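Local coordinates for giding protein-mglB (Thermus thermophilus, PDB 1J3W), which probably acts as a guanine-nucleotide exchange factor and molecular adaptor of the Roadblock/LC7 family, at residues T23-R37 against A99-A113. Numbering follows the deposited sequence.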
ATOM      1  N   THR B  23      13.750 -15.259  21.664  1.00 10.17           N
ATOM      2  CA  THR B  23      13.205 -15.641  20.366  1.00 10.03           C
ATOM      3  C   THR B  23      14.320 -15.818  19.331  1.00  9.53           C
ATOM      4  O   THR B  23      14.263 -16.727  18.502  1.00 10.40           O
ATOM      5  CB  THR B  23      12.171 -14.605  19.899  1.00 10.35           C
ATOM      6  OG1 THR B  23      11.129 -14.523  20.886  1.00 11.21           O
ATOM      7  CG2 THR B  23      11.538 -15.023  18.575  1.00 10.88           C
ATOM      8  N   LEU B  24      15.336 -14.962  19.380  1.00 10.19           N
ATOM      9  CA  LEU B  24      16.452 -15.100  18.446  1.00  9.92           C
ATOM     10  C   LEU B  24      17.148 -16.438  18.685  1.00 10.38           C
ATOM     11  O   LEU B  24      17.470 -17.153  17.740  1.00 11.56           O
ATOM     12  CB  LEU B  24      17.451 -13.955  18.626  1.00 10.61           C
ATOM     13  CG  LEU B  24      16.982 -12.583  18.137  1.00 10.43           C
ATOM     14  CD1 LEU B  24      17.965 -11.527  18.594  1.00 12.79           C
ATOM     15  CD2 LEU B  24      16.865 -12.580  16.611  1.00 12.76           C
ATOM     16  N   ARG B  25      17.379 -16.777  19.948  1.00 11.01           N
ATOM     17  CA  ARG B  25      18.038 -18.035  20.277  1.00 11.95           C
ATOM     18  C   ARG B  25      17.229 -19.264  19.857  1.00 11.41           C
ATOM     19  O   ARG B  25      17.783 -20.235  19.334  1.00 13.21           O
ATOM     20  CB  ARG B  25      18.330 -18.101  21.780  1.00 13.96           C
ATOM     21  CG  ARG B  25      19.442 -17.170  22.235  1.00 20.59           C
ATOM     22  CD  ARG B  25      19.870 -17.471  23.668  1.00 24.68           C
ATOM     23  NE  ARG B  25      18.922 -16.976  24.664  1.00 30.18           N
ATOM     24  CZ  ARG B  25      18.772 -15.693  24.984  1.00 32.24           C
ATOM     25  NH1 ARG B  25      19.509 -14.766  24.385  1.00 34.92           N
ATOM     26  NH2 ARG B  25      17.890 -15.337  25.908  1.00 33.31           N
ATOM     27  N   GLU B  26      15.919 -19.218  20.076  1.00 11.35           N
ATOM     28  CA  GLU B  26      15.049 -20.341  19.738  1.00 11.28           C
ATOM     29  C   GLU B  26      14.798 -20.535  18.249  1.00 11.48           C
ATOM     30  O   GLU B  26      14.588 -21.657  17.792  1.00 12.78           O
ATOM     31  CB  GLU B  26      13.688 -20.180  20.432  1.00 11.95           C
ATOM     32  CG  GLU B  26      13.739 -20.214  21.948  1.00 14.87           C
ATOM     33  CD  GLU B  26      13.748 -21.620  22.511  1.00 18.49           C
ATOM     34  OE1 GLU B  26      13.909 -22.586  21.734  1.00 19.04           O
ATOM     35  OE2 GLU B  26      13.591 -21.759  23.743  1.00 21.84           O
ATOM     36  N   THR B  27      14.823 -19.440  17.497  1.00 10.57           N
ATOM     37  CA  THR B  27      14.528 -19.492  16.068  1.00 10.71           C
ATOM     38  C   THR B  27      15.714 -19.534  15.126  1.00  9.84           C
ATOM     39  O   THR B  27      15.613 -20.085  14.030  1.00 11.69           O
ATOM     40  CB  THR B  27      13.688 -18.273  15.623  1.00  9.82           C
ATOM     41  OG1 THR B  27      14.445 -17.070  15.837  1.00  9.58           O
ATOM     42  CG2 THR B  27      12.381 -18.205  16.391  1.00 11.22           C
ATOM     43  N   GLY B  28      16.825 -18.946  15.547  1.00  9.79           N
ATOM     44  CA  GLY B  28      17.982 -18.878  14.678  1.00  9.75           C
ATOM     45  C   GLY B  28      17.883 -17.647  13.785  1.00 10.05           C
ATOM     46  O   GLY B  28      18.684 -17.481  12.865  1.00 10.56           O
ATOM     47  N   ALA B  29      16.902 -16.783  14.047  1.00  8.72           N
ATOM     48  CA  ALA B  29      16.731 -15.565  13.255  1.00  8.61           C
ATOM     49  C   ALA B  29      17.866 -14.570  13.488  1.00  8.83           C
ATOM     50  O   ALA B  29      18.577 -14.641  14.493  1.00 10.30           O
ATOM     51  CB  ALA B  29      15.394 -14.902  13.582  1.00  9.38           C
ATOM     52  N   ARG B  30      18.016 -13.634  12.555  1.00  8.66           N
ATOM     53  CA  ARG B  30      19.056 -12.619  12.641  1.00  8.70           C
ATOM     54  C   ARG B  30      18.665 -11.429  13.499  1.00  8.65           C
ATOM     55  O   ARG B  30      19.422 -11.004  14.372  1.00  8.67           O
ATOM     56  CB  ARG B  30      19.404 -12.072  11.253  1.00 10.39           C
ATOM     57  CG  ARG B  30      20.101 -13.024  10.311  1.00 12.99           C
ATOM     58  CD  ARG B  30      20.593 -12.245   9.092  1.00 16.07           C
ATOM     59  NE  ARG B  30      21.341 -13.080   8.159  1.00 20.15           N
ATOM     60  CZ  ARG B  30      22.045 -12.605   7.139  1.00 19.48           C
ATOM     61  NH1 ARG B  30      22.104 -11.296   6.922  1.00 22.85           N
ATOM     62  NH2 ARG B  30      22.676 -13.439   6.322  1.00 22.56           N
ATOM     63  N   TYR B  31      17.484 -10.878  13.233  1.00  8.68           N
ATOM     64  CA  TYR B  31      17.043  -9.685  13.942  1.00  9.28           C
ATOM     65  C   TYR B  31      15.607  -9.804  14.407  1.00  8.12           C
ATOM     66  O   TYR B  31      14.767 -10.395  13.721  1.00  8.42           O
ATOM     67  CB  TYR B  31      17.184  -8.459  13.021  1.00  9.85           C
ATOM     68  CG  TYR B  31      18.462  -8.446  12.202  1.00 10.55           C
ATOM     69  CD1 TYR B  31      19.711  -8.442  12.824  1.00  9.98           C
ATOM     70  CD2 TYR B  31      18.422  -8.494  10.807  1.00 10.44           C
ATOM     71  CE1 TYR B  31      20.887  -8.498  12.080  1.00  9.79           C
ATOM     72  CE2 TYR B  31      19.597  -8.549  10.051  1.00 10.91           C
ATOM     73  CZ  TYR B  31      20.822  -8.555  10.698  1.00  9.01           C
ATOM     74  OH  TYR B  31      21.984  -8.642   9.960  1.00 12.52           O
ATOM     75  N   ALA B  32      15.331  -9.233  15.571  1.00  8.04           N
ATOM     76  CA  ALA B  32      13.990  -9.258  16.144  1.00  8.66           C
ATOM     77  C   ALA B  32      13.626  -7.857  16.602  1.00  9.21           C
ATOM     78  O   ALA B  32      14.416  -7.189  17.269  1.00 10.17           O
ATOM     79  CB  ALA B  32      13.941 -10.220  17.317  1.00 10.09           C
ATOM     80  N   LEU B  33      12.432  -7.403  16.244  1.00  8.49           N
ATOM     81  CA  LEU B  33      12.004  -6.068  16.637  1.00 10.39           C
ATOM     82  C   LEU B  33      10.545  -6.022  17.021  1.00 10.02           C
ATOM     83  O   LEU B  33       9.739  -6.821  16.541  1.00 10.25           O
ATOM     84  CB  LEU B  33      12.169  -5.066  15.491  1.00 14.01           C
ATOM     85  CG  LEU B  33      13.416  -4.919  14.635  1.00 15.20           C
ATOM     86  CD1 LEU B  33      13.455  -6.023  13.584  1.00 12.33           C
ATOM     87  CD2 LEU B  33      13.367  -3.555  13.947  1.00 15.71           C
ATOM     88  N   LEU B  34      10.217  -5.081  17.898  1.00 10.41           N
ATOM     89  CA  LEU B  34       8.863  -4.802  18.202  1.00 10.77           C
ATOM     90  C   LEU B  34       8.663  -3.389  17.788  1.00 10.76           C
ATOM     91  O   LEU B  34       9.391  -2.492  18.186  1.00 11.30           O
ATOM     92  CB  LEU B  34       8.671  -4.928  19.713  1.00 10.64           C
ATOM     93  CG  LEU B  34       7.250  -4.567  20.144  1.00 12.88           C
ATOM     94  CD1 LEU B  34       6.229  -5.623  19.717  1.00 15.07           C
ATOM     95  CD2 LEU B  34       7.106  -4.419  21.657  1.00 15.35           C
ATOM     96  N   ILE B  35       7.714  -3.175  16.886  1.00 10.23           N
ATOM     97  CA  ILE B  35       7.473  -1.844  16.342  1.00 10.75           C
ATOM     98  C   ILE B  35       6.007  -1.490  16.505  1.00 12.30           C
ATOM     99  O   ILE B  35       5.171  -2.369  16.688  1.00 12.15           O
ATOM    100  CB  ILE B  35       7.841  -1.782  14.837  1.00 10.53           C
ATOM    101  CG1 ILE B  35       6.841  -2.595  14.004  1.00 12.02           C
ATOM    102  CG2 ILE B  35       9.245  -2.350  14.627  1.00 11.20           C
ATOM    103  CD1 ILE B  35       7.079  -2.502  12.507  1.00 12.42           C
ATOM    104  N   ASP B  36       5.681  -0.204  16.469  1.00 14.35           N
ATOM    105  CA  ASP B  36       4.277   0.149  16.586  1.00 16.74           C
ATOM    106  C   ASP B  36       3.727   0.212  15.174  1.00 17.80           C
ATOM    107  O   ASP B  36       4.488   0.230  14.204  1.00 18.87           O
ATOM    108  CB  ASP B  36       4.071   1.470  17.356  1.00 17.07           C
ATOM    109  CG  ASP B  36       4.518   2.707  16.591  1.00 19.81           C
ATOM    110  OD1 ASP B  36       4.406   3.806  17.175  1.00 25.90           O
ATOM    111  OD2 ASP B  36       4.970   2.613  15.436  1.00 20.81           O
ATOM    112  N   ARG B  37       2.408   0.229  15.040  1.00 19.18           N
ATOM    113  CA  ARG B  37       1.826   0.247  13.710  1.00 21.05           C
ATOM    114  C   ARG B  37       2.134   1.516  12.915  1.00 20.92           C
ATOM    115  O   ARG B  37       1.792   1.616  11.738  1.00 24.25           O
ATOM    116  CB  ARG B  37       0.319  -0.007  13.804  1.00 19.82           C
ATOM    117  CG  ARG B  37      -0.012  -1.335  14.490  1.00 22.17           C
ATOM    118  CD  ARG B  37      -1.480  -1.705  14.324  1.00 20.21           C
ATOM    119  NE  ARG B  37      -1.814  -1.907  12.920  1.00 19.03           N
ATOM    120  CZ  ARG B  37      -1.824  -3.085  12.302  1.00 18.48           C
ATOM    121  NH1 ARG B  37      -1.525  -4.195  12.962  1.00 15.52           N
ATOM    122  NH2 ARG B  37      -2.121  -3.151  11.013  1.00 20.92           N
ATOM    123  N   ALA B  99       1.268  -8.019  17.716  1.00 15.56           N
ATOM    124  CA  ALA B  99       1.599  -8.114  19.134  1.00 16.62           C
ATOM    125  C   ALA B  99       0.609  -7.160  19.786  1.00 18.45           C
ATOM    126  O   ALA B  99       0.958  -6.051  20.187  1.00 19.84           O
ATOM    127  CB  ALA B  99       3.030  -7.657  19.382  1.00 17.07           C
ATOM    128  N   GLY B 100      -0.639  -7.600  19.874  1.00 19.66           N
ATOM    129  CA  GLY B 100      -1.664  -6.753  20.443  1.00 20.30           C
ATOM    130  C   GLY B 100      -2.230  -5.899  19.328  1.00 20.76           C
ATOM    131  O   GLY B 100      -1.857  -6.053  18.164  1.00 21.66           O
ATOM    132  N   GLU B 101      -3.115  -4.977  19.676  1.00 21.56           N
ATOM    133  CA  GLU B 101      -3.744  -4.128  18.679  1.00 21.92           C
ATOM    134  C   GLU B 101      -2.888  -3.006  18.107  1.00 20.09           C
ATOM    135  O   GLU B 101      -3.176  -2.508  17.022  1.00 20.41           O
ATOM    136  CB  GLU B 101      -5.026  -3.524  19.258  1.00 26.39           C
ATOM    137  CG  GLU B 101      -6.124  -4.540  19.498  1.00 31.47           C
ATOM    138  CD  GLU B 101      -6.538  -5.244  18.222  1.00 34.75           C
ATOM    139  OE1 GLU B 101      -6.972  -4.552  17.276  1.00 36.75           O
ATOM    140  OE2 GLU B 101      -6.426  -6.489  18.161  1.00 37.75           O
ATOM    141  N   HIS B 102      -1.831  -2.614  18.809  1.00 18.06           N
ATOM    142  CA  HIS B 102      -1.026  -1.498  18.329  1.00 17.48           C
ATOM    143  C   HIS B 102       0.448  -1.745  18.055  1.00 16.70           C
ATOM    144  O   HIS B 102       1.200  -0.791  17.858  1.00 17.21           O
ATOM    145  CB  HIS B 102      -1.147  -0.326  19.304  1.00 21.23           C
ATOM    146  CG  HIS B 102      -2.560   0.034  19.638  1.00 24.30           C
ATOM    147  ND1 HIS B 102      -3.247  -0.538  20.687  1.00 28.95           N
ATOM    148  CD2 HIS B 102      -3.428   0.884  19.040  1.00 27.63           C
ATOM    149  CE1 HIS B 102      -4.476  -0.056  20.722  1.00 28.47           C
ATOM    150  NE2 HIS B 102      -4.612   0.809  19.733  1.00 28.69           N
ATOM    151  N   ALA B 103       0.870  -3.004  18.033  1.00 13.56           N
ATOM    152  CA  ALA B 103       2.275  -3.289  17.776  1.00 11.96           C
ATOM    153  C   ALA B 103       2.453  -4.525  16.905  1.00 10.37           C
ATOM    154  O   ALA B 103       1.526  -5.312  16.726  1.00 11.93           O
ATOM    155  CB  ALA B 103       3.028  -3.458  19.092  1.00 12.59           C
ATOM    156  N   LEU B 104       3.661  -4.678  16.374  1.00  9.98           N
ATOM    157  CA  LEU B 104       3.992  -5.792  15.497  1.00 10.24           C
ATOM    158  C   LEU B 104       5.345  -6.382  15.851  1.00 10.17           C
ATOM    159  O   LEU B 104       6.292  -5.645  16.130  1.00 10.63           O
ATOM    160  CB  LEU B 104       4.063  -5.313  14.046  1.00 11.28           C
ATOM    161  CG  LEU B 104       2.815  -4.685  13.417  1.00 11.80           C
ATOM    162  CD1 LEU B 104       3.181  -3.975  12.123  1.00 13.61           C
ATOM    163  CD2 LEU B 104       1.782  -5.763  13.164  1.00 13.43           C
ATOM    164  N   LEU B 105       5.424  -7.708  15.841  1.00 10.22           N
ATOM    165  CA  LEU B 105       6.681  -8.408  16.079  1.00  9.56           C
ATOM    166  C   LEU B 105       7.259  -8.659  14.691  1.00 10.23           C
ATOM    167  O   LEU B 105       6.545  -9.116  13.799  1.00 10.93           O
ATOM    168  CB  LEU B 105       6.454  -9.758  16.758  1.00  9.93           C
ATOM    169  CG  LEU B 105       7.686 -10.677  16.698  1.00 12.60           C
ATOM    170  CD1 LEU B 105       8.813 -10.111  17.560  1.00 11.68           C
ATOM    171  CD2 LEU B 105       7.302 -12.065  17.153  1.00 14.40           C
ATOM    172  N   VAL B 106       8.536  -8.354  14.510  1.00  9.37           N
ATOM    173  CA  VAL B 106       9.200  -8.553  13.227  1.00  8.98           C
ATOM    174  C   VAL B 106      10.446  -9.419  13.409  1.00  9.04           C
ATOM    175  O   VAL B 106      11.271  -9.145  14.274  1.00  9.08           O
ATOM    176  CB  VAL B 106       9.650  -7.207  12.612  1.00  8.27           C
ATOM    177  CG1 VAL B 106      10.332  -7.448  11.267  1.00  9.59           C
ATOM    178  CG2 VAL B 106       8.448  -6.272  12.454  1.00 11.44           C
ATOM    179  N   LEU B 107      10.561 -10.481  12.616  1.00  9.33           N
ATOM    180  CA  LEU B 107      11.742 -11.337  12.664  1.00  7.78           C
ATOM    181  C   LEU B 107      12.319 -11.407  11.262  1.00  8.41           C
ATOM    182  O   LEU B 107      11.599 -11.682  10.302  1.00  9.22           O
ATOM    183  CB  LEU B 107      11.400 -12.756  13.127  1.00  8.96           C
ATOM    184  CG  LEU B 107      10.850 -12.931  14.544  1.00  8.51           C
ATOM    185  CD1 LEU B 107      10.544 -14.404  14.807  1.00 10.68           C
ATOM    186  CD2 LEU B 107      11.877 -12.425  15.555  1.00 10.90           C
ATOM    187  N   VAL B 108      13.611 -11.129  11.144  1.00  8.57           N
ATOM    188  CA  VAL B 108      14.307 -11.209   9.862  1.00  9.07           C
ATOM    189  C   VAL B 108      15.190 -12.439   9.993  1.00  9.66           C
ATOM    190  O   VAL B 108      15.941 -12.570  10.966  1.00  9.25           O
ATOM    191  CB  VAL B 108      15.186  -9.973   9.612  1.00  9.20           C
ATOM    192  CG1 VAL B 108      16.021 -10.177   8.347  1.00 10.10           C
ATOM    193  CG2 VAL B 108      14.309  -8.736   9.482  1.00 12.49           C
ATOM    194  N   PHE B 109      15.108 -13.340   9.020  1.00  9.31           N
ATOM    195  CA  PHE B 109      15.881 -14.569   9.108  1.00  9.56           C
ATOM    196  C   PHE B 109      16.455 -15.001   7.774  1.00 11.71           C
ATOM    197  O   PHE B 109      16.055 -14.501   6.723  1.00 13.05           O
ATOM    198  CB  PHE B 109      14.992 -15.682   9.692  1.00 11.56           C
ATOM    199  CG  PHE B 109      13.757 -15.988   8.871  1.00 10.91           C
ATOM    200  CD1 PHE B 109      13.779 -16.982   7.894  1.00 12.10           C
ATOM    201  CD2 PHE B 109      12.569 -15.282   9.076  1.00 12.18           C
ATOM    202  CE1 PHE B 109      12.637 -17.270   7.134  1.00 13.85           C
ATOM    203  CE2 PHE B 109      11.425 -15.562   8.325  1.00 12.12           C
ATOM    204  CZ  PHE B 109      11.457 -16.554   7.354  1.00 13.14           C
ATOM    205  N   ASP B 110      17.426 -15.905   7.831  1.00 11.39           N
ATOM    206  CA  ASP B 110      18.037 -16.442   6.624  1.00 12.90           C
ATOM    207  C   ASP B 110      17.852 -17.957   6.630  1.00 13.63           C
ATOM    208  O   ASP B 110      17.035 -18.482   7.396  1.00 13.50           O
ATOM    209  CB  ASP B 110      19.519 -16.020   6.512  1.00 13.48           C
ATOM    210  CG  ASP B 110      20.383 -16.526   7.652  1.00 13.81           C
ATOM    211  OD1 ASP B 110      21.418 -15.885   7.938  1.00 15.49           O
ATOM    212  OD2 ASP B 110      20.052 -17.560   8.249  1.00 13.92           O
ATOM    213  N   GLU B 111      18.581 -18.663   5.772  1.00 15.01           N
ATOM    214  CA  GLU B 111      18.433 -20.112   5.686  1.00 17.80           C
ATOM    215  C   GLU B 111      18.785 -20.880   6.953  1.00 16.17           C
ATOM    216  O   GLU B 111      18.401 -22.040   7.097  1.00 17.36           O
ATOM    217  CB  GLU B 111      19.259 -20.668   4.520  1.00 21.40           C
ATOM    218  CG  GLU B 111      20.715 -20.251   4.544  1.00 27.20           C
ATOM    219  CD  GLU B 111      20.994 -19.094   3.612  1.00 30.90           C
ATOM    220  OE1 GLU B 111      21.107 -19.338   2.391  1.00 32.20           O
ATOM    221  OE2 GLU B 111      21.086 -17.944   4.096  1.00 30.42           O
ATOM    222  N   THR B 112      19.503 -20.249   7.875  1.00 14.15           N
ATOM    223  CA  THR B 112      19.876 -20.948   9.099  1.00 14.18           C
ATOM    224  C   THR B 112      18.791 -20.942  10.170  1.00 13.65           C
ATOM    225  O   THR B 112      18.974 -21.506  11.247  1.00 14.69           O
ATOM    226  CB  THR B 112      21.206 -20.416   9.692  1.00 13.23           C
ATOM    227  OG1 THR B 112      21.072 -19.049  10.102  1.00 14.07           O
ATOM    228  CG2 THR B 112      22.313 -20.534   8.657  1.00 15.56           C
ATOM    229  N   ALA B 113      17.658 -20.318   9.867  1.00 13.71           N
ATOM    230  CA  ALA B 113      16.533 -20.283  10.798  1.00 12.62           C
ATOM    231  C   ALA B 113      15.434 -21.181  10.236  1.00 13.48           C
ATOM    232  O   ALA B 113      14.793 -20.840   9.237  1.00 12.99           O
ATOM    233  CB  ALA B 113      16.014 -18.861  10.949  1.00 12.42           C
TER
HETATM  234  O   HOH W   1      18.612 -16.378  10.397  1.00  9.57           O
HETATM  235  O   HOH W   2      -1.015  -4.893  15.714  1.00 15.54           O
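Arg-30 turns the edge of its guanidinium to Asp-110, whose carboxylate plane stands 89° away: NE and NH2 both grip OD1, NE at 2.8 Å from it, and OD1 lies almost in the guanidinium plane. CB of Arg-30 also sits 3.6 Å above the ring plane of Tyr-31, over its centre, while Val-108 CB approaches Tyr-31 CD2 obliquely. Asp-110 OD2 closes an Asx turn, taking Thr-112 N and, on its syn lone pair, Thr-112 OG1. An alanine in place of Asp-110 would probably leave the Arg-30 guanidinium without this carboxylate and the Thr-112 hydroxyl and backbone N without the acceptor they share. Strands 31-36 and 103-109 run antiparallel side by side, 103-109 in the middle of the five-stranded sheet of the Roadblock/LC7 fold. At Val-108 a classic beta bulge interrupts the regular pairing, Arg-30 N and Tyr-31 N both donating to Val-108 O. Tyr-31, Leu-33, Ile-35, Leu-104, Val-106 and Val-108 line the face covered by helix 56-69; with CG1 between its backbone N and carbonyl carbon (chi1 70°), Ile-35 lays CD1 4.0 Å from Val-106 CG2. On the other face, toward helices 10-27 and 115-135, Leu-107 CD2 presses tightly on Ala-32 CB (3.5 Å) and its CD1 meets Thr-23 CG2. Beyond Asp-36, Arg-37 N bonds to His-102 O, and the Arg-37 guanidinium reaches back to an in-plane water that links NH1 to Gly-100 O and Ala-103 O.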